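Local coordinates for protein endo-beta-mannanase (PDB 4QP0) that probably hydrolyses internal beta-1,4-mannosidic linkages at random in mannans, galactomannans and glucomannans, as a secreted fungal glycoside hydrolase of family 5, at residues A[5-9]-A[10-14]; A[343-346]-A[347-351]. All coordinates share one frame; numbering follows the deposited sequence.

Contact 1 (A[5-9]-A[10-14])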
loop_
_atom_site.group_PDB
_atom_site.type_symbol
_atom_site.label_atom_id
_atom_site.label_comp_id
_atom_site.label_asym_id
_atom_site.label_seq_id
_atom_site.Cartn_x
_atom_site.Cartn_y
_atom_site.Cartn_z
ATOM N N VAL A 5 -11.661 9.775 6.032
ATOM C CA VAL A 5 -12.186 8.577 5.363
ATOM C C VAL A 5 -12.636 7.538 6.384
ATOM O O VAL A 5 -11.921 7.235 7.336
ATOM C CB VAL A 5 -11.149 7.943 4.414
ATOM C CG1 VAL A 5 -11.643 6.604 3.885
ATOM C CG2 VAL A 5 -10.854 8.882 3.261
ATOM N N GLN A 6 -13.832 7.003 6.181
ATOM C CA GLN A 6 -14.395 6.025 7.099
ATOM C C GLN A 6 -14.892 4.785 6.362
ATOM O O GLN A 6 -14.751 4.675 5.151
ATOM C CB GLN A 6 -15.505 6.663 7.937
ATOM C CG GLN A 6 -14.993 7.743 8.877
ATOM C CD GLN A 6 -16.044 8.208 9.848
ATOM O OE1 GLN A 6 -17.217 8.341 9.493
ATOM N NE2 GLN A 6 -15.635 8.464 11.089
ATOM N N THR A 7 -15.451 3.842 7.108
ATOM C CA THR A 7 -16.034 2.648 6.521
ATOM C C THR A 7 -17.439 2.454 7.057
ATOM O O THR A 7 -17.695 2.631 8.255
ATOM C CB THR A 7 -15.222 1.382 6.838
ATOM O OG1 THR A 7 -15.165 1.184 8.262
ATOM C CG2 THR A 7 -13.809 1.468 6.250
ATOM N N SER A 8 -18.344 2.102 6.152
ATOM C CA SER A 8 -19.701 1.714 6.508
ATOM C C SER A 8 -19.993 0.415 5.775
ATOM O O SER A 8 -20.288 0.416 4.576
ATOM C CB SER A 8 -20.697 2.809 6.114
ATOM O OG SER A 8 -22.011 2.459 6.507
ATOM N N GLY A 9 -19.875 -0.695 6.495
ATOM C CA GLY A 9 -19.997 -2.022 5.898
ATOM C C GLY A 9 -18.990 -2.233 4.777
ATOM O O GLY A 9 -17.805 -1.994 4.968
ATOM N N PRO A 10 -19.465 -2.654 3.590
ATOM C CA PRO A 10 -18.589 -2.927 2.445
ATOM C C PRO A 10 -18.025 -1.682 1.741
ATOM O O PRO A 10 -17.151 -1.818 0.887
ATOM C CB PRO A 10 -19.503 -3.706 1.489
ATOM C CG PRO A 10 -20.880 -3.217 1.804
ATOM C CD PRO A 10 -20.885 -2.917 3.278
ATOM N N GLN A 11 -18.506 -0.491 2.094
ATOM C CA GLN A 11 -18.088 0.730 1.395
ATOM C C GLN A 11 -17.150 1.614 2.211
ATOM O O GLN A 11 -17.199 1.632 3.446
ATOM C CB GLN A 11 -19.299 1.571 0.975
ATOM C CG GLN A 11 -20.330 0.849 0.133
ATOM C CD GLN A 11 -21.650 1.594 0.082
ATOM O OE1 GLN A 11 -22.252 1.896 1.116
ATOM N NE2 GLN A 11 -22.108 1.899 -1.128
ATOM N N PHE A 12 -16.297 2.346 1.500
ATOM C CA PHE A 12 -15.605 3.479 2.081
ATOM C C PHE A 12 -16.593 4.624 2.112
ATOM O O PHE A 12 -17.495 4.691 1.279
ATOM C CB PHE A 12 -14.402 3.883 1.235
ATOM C CG PHE A 12 -13.230 2.962 1.367
ATOM C CD1 PHE A 12 -12.643 2.721 2.620
ATOM C CD2 PHE A 12 -12.691 2.349 0.245
ATOM C CE1 PHE A 12 -11.559 1.876 2.733
ATOM C CE2 PHE A 12 -11.605 1.506 0.356
ATOM C CZ PHE A 12 -11.038 1.268 1.603
ATOM N N THR A 13 -16.421 5.529 3.071
ATOM C CA THR A 13 -17.328 6.656 3.195
ATOM C C THR A 13 -16.577 7.947 3.512
ATOM O O THR A 13 -15.687 7.975 4.367
ATOM C CB THR A 13 -18.494 6.356 4.176
ATOM O OG1 THR A 13 -19.401 7.455 4.196
ATOM C CG2 THR A 13 -18.005 6.078 5.607
ATOM N N LEU A 14 -16.917 8.998 2.774
ATOM C CA LEU A 14 -16.356 10.323 2.996
ATOM C C LEU A 14 -17.492 11.312 3.209
ATOM O O LEU A 14 -18.282 11.575 2.291
ATOM C CB LEU A 14 -15.476 10.749 1.818
ATOM C CG LEU A 14 -14.483 11.892 2.071
ATOM C CD1 LEU A 14 -13.634 11.648 3.316
ATOM C CD2 LEU A 14 -13.600 12.090 0.852
#

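Contact 2 (A[343-346]-A[347-351])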
loop_
_atom_site.group_PDB
_atom_site.type_symbol
_atom_site.label_atom_id
_atom_site.label_comp_id
_atom_site.label_asym_id
_atom_site.label_seq_id
_atom_site.Cartn_x
_atom_site.Cartn_y
_atom_site.Cartn_z
ATOM N N ASN A 343 -1.958 8.740 -24.927
ATOM C CA ASN A 343 -3.112 8.936 -25.804
ATOM C C ASN A 343 -4.302 8.060 -25.423
ATOM O O ASN A 343 -5.452 8.505 -25.473
ATOM C CB ASN A 343 -2.732 8.669 -27.260
ATOM C CG ASN A 343 -1.601 9.550 -27.740
ATOM O OD1 ASN A 343 -0.756 9.117 -28.526
ATOM N ND2 ASN A 343 -1.578 10.798 -27.274
ATOM N N ASP A 344 -4.016 6.817 -25.049
ATOM C CA ASP A 344 -5.049 5.851 -24.669
ATOM C C ASP A 344 -5.320 5.842 -23.155
ATOM O O ASP A 344 -5.674 4.807 -22.577
ATOM C CB ASP A 344 -4.681 4.445 -25.170
ATOM C CG ASP A 344 -3.269 4.016 -24.765
ATOM O OD1 ASP A 344 -2.616 4.732 -23.973
ATOM O OD2 ASP A 344 -2.813 2.958 -25.253
ATOM N N ILE A 345 -5.164 7.009 -22.533
ATOM C CA ILE A 345 -5.391 7.192 -21.100
ATOM C C ILE A 345 -6.853 6.981 -20.677
ATOM O O ILE A 345 -7.126 6.511 -19.574
ATOM C CB ILE A 345 -4.849 8.571 -20.636
ATOM C CG1 ILE A 345 -4.709 8.620 -19.110
ATOM C CG2 ILE A 345 -5.674 9.727 -21.211
ATOM C CD1 ILE A 345 -3.795 7.549 -18.557
ATOM N N ALA A 346 -7.783 7.318 -21.568
ATOM C CA ALA A 346 -9.204 7.149 -21.306
ATOM C C ALA A 346 -9.563 5.696 -21.044
ATOM O O ALA A 346 -10.308 5.393 -20.114
ATOM C CB ALA A 346 -10.028 7.702 -22.462
ATOM N N THR A 347 -9.039 4.795 -21.869
ATOM C CA THR A 347 -9.413 3.392 -21.765
ATOM C C THR A 347 -8.540 2.581 -20.792
ATOM O O THR A 347 -8.938 1.499 -20.372
ATOM C CB THR A 347 -9.549 2.709 -23.146
ATOM O OG1 THR A 347 -8.321 2.814 -23.866
ATOM C CG2 THR A 347 -10.665 3.367 -23.949
ATOM N N THR A 348 -7.376 3.110 -20.427
ATOM C CA THR A 348 -6.535 2.478 -19.403
ATOM C C THR A 348 -6.876 2.966 -17.990
ATOM O O THR A 348 -6.745 2.219 -17.014
ATOM C CB THR A 348 -5.024 2.700 -19.660
ATOM O OG1 THR A 348 -4.751 4.097 -19.801
ATOM C CG2 THR A 348 -4.572 1.991 -20.920
ATOM N N VAL A 349 -7.313 4.220 -17.880
ATOM C CA VAL A 349 -7.408 4.882 -16.576
ATOM C C VAL A 349 -8.672 5.719 -16.419
ATOM O O VAL A 349 -9.363 5.616 -15.403
ATOM C CB VAL A 349 -6.183 5.792 -16.330
ATOM C CG1 VAL A 349 -6.390 6.654 -15.093
ATOM C CG2 VAL A 349 -4.903 4.975 -16.198
ATOM N N THR A 350 -8.966 6.535 -17.432
ATOM C CA THR A 350 -9.950 7.616 -17.314
ATOM C C THR A 350 -11.408 7.158 -17.258
ATOM O O THR A 350 -12.146 7.555 -16.347
ATOM C CB THR A 350 -9.706 8.723 -18.377
ATOM O OG1 THR A 350 -8.856 9.721 -17.810
ATOM C CG2 THR A 350 -10.998 9.391 -18.851
ATOM N N ASN A 351 -11.813 6.322 -18.214
ATOM C CA ASN A 351 -13.179 5.801 -18.244
ATOM C C ASN A 351 -13.608 5.237 -16.900
ATOM O O ASN A 351 -14.720 5.491 -16.442
ATOM C CB ASN A 351 -13.337 4.745 -19.339
ATOM C CG ASN A 351 -13.392 5.355 -20.732
ATOM O OD1 ASN A 351 -13.384 6.583 -20.898
ATOM N ND2 ASN A 351 -13.437 4.494 -21.746
HETATM O O HOH W 1 -2.009 4.522 -21.038
#

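Contact 1 (A[5-9]-A[10-14])
P10 follows directly on G9, and with it occupies the two central positions of a type II' beta turn running from S8 to Q11. G9 has a positive phi of 58°, easy for a residue without a side chain and right for the first central position of such a turn. The proline ring fixes its own phi and, having no amide hydrogen, takes nothing from the backbone bonding of the turn. At Q11 the hairpin closes as a hydrogen-bonded pair with S8: S8 N gives to Q11 O over 3.0 Å, and Q11 N returns a longer bond to S8 O. Q11 is long enough for its NE2 to bond the hydroxyl of Y20. F12 and T7 form the next, non-hydrogen-bonded pair, with both side chains on one face. T7 CG2 lies 4.0 Å from F12 CD1 in an oblique approach, V5 CG1 is 4.2 Å from the same CD1, and the carbonyl Q6 O sits at the edge of the ring. T13 pairs with Q6 on the other face through two backbone bonds of 2.8 Å, Q6 N to T13 O and T13 N to Q6 O. T13 holds CG2 between its backbone N and carbonyl carbon (chi1 -176°, measured to OG1), which sets the methyl 3.5 Å from Q6 CB, while OG1 bonds to the carbonyl of K17. Last comes L14, whose CD1 meets V5 CG2 at 3.9 Å. Strand 11-14 also pairs antiparallel with strand 17-25, and this two-residue beta hairpin covers the N-terminal end, or bottom, of the TIM barrel. F12 points into it as an apolar plug, against L214 and edge-to-face with F168 and F252, while V5 and L14 rest on K102 of strand 102-106.

Contact 2 (A[343-346]-A[347-351])
I345 and V349 meet through their apolar branches at the first turn of helix 345-358, with I345 CD1 3.7 Å from V349 CG2. The chain of I345 starts away from the following turn, but CG1 anti to the backbone N (chi1 -164°) and the bend at chi2 bring CD1 round to the valine. One turn along, T350 sets its CB 3.4 Å from A346 CA, and T350 CG2 lies 4.1 Å from A346 CB, methyl against methyl. Backbone bonds set the spacing of these residues. I345 O accepts from two amides, V349 N at 2.9 Å and T350 N at 2.8 Å, the second bond being the straighter. A346 O takes the amide N of N351 at 2.6 Å. The bonds from T350 N to I345 O and from N351 N to A346 O are i to i+5 and mark a pi-type widening at 347-350; I345 O shares in both patterns, and T348 N to D344 O is an ordinary i to i+4 bond. A water joins the start of the helix to its first turn: it donates to D344 OD1 and accepts from T348 OG1, at 3.0 Å from each. T348 OG1, between its backbone N and carbonyl carbon (chi1 54°), turns back toward the helix start and thus faces the water held by D344 OD1. Farther out, I338 packs on both I345 and V349, and V303 touches D344 and T348. D344 OD2 lies near D299 OD1, which might raise the proton affinity of either acid. D344 occupies the N-cap position without a side-chain capping bond. Helix 345-358 is the last of the TIM barrel's outer layer, packing between helix 299-315 and helix 34-47, the first, where L47 touches I345 and T350; the ring of helices closes here.

In the fold
Contact 1 closes before contact 2 opens in the chain: one is the hairpin near the N-terminus, the other the start of the C-terminal helix. Their centres are 27 Å apart and their nearest atoms about 16 Å, so they do not touch. Both belong to the TIM-barrel framework of a family 5 glycoside hydrolase. The hairpin at 5-14 leads into strand 17-25 of the barrel, whereas 343-351 packs on helices 34-47 and 299-315. In family 5 barrels the catalytic cleft lies at the C-terminal ends of the strands; contact 1, at their N-terminal ends, is therefore on the opposite side, and contact 2 is on the outer helical layer.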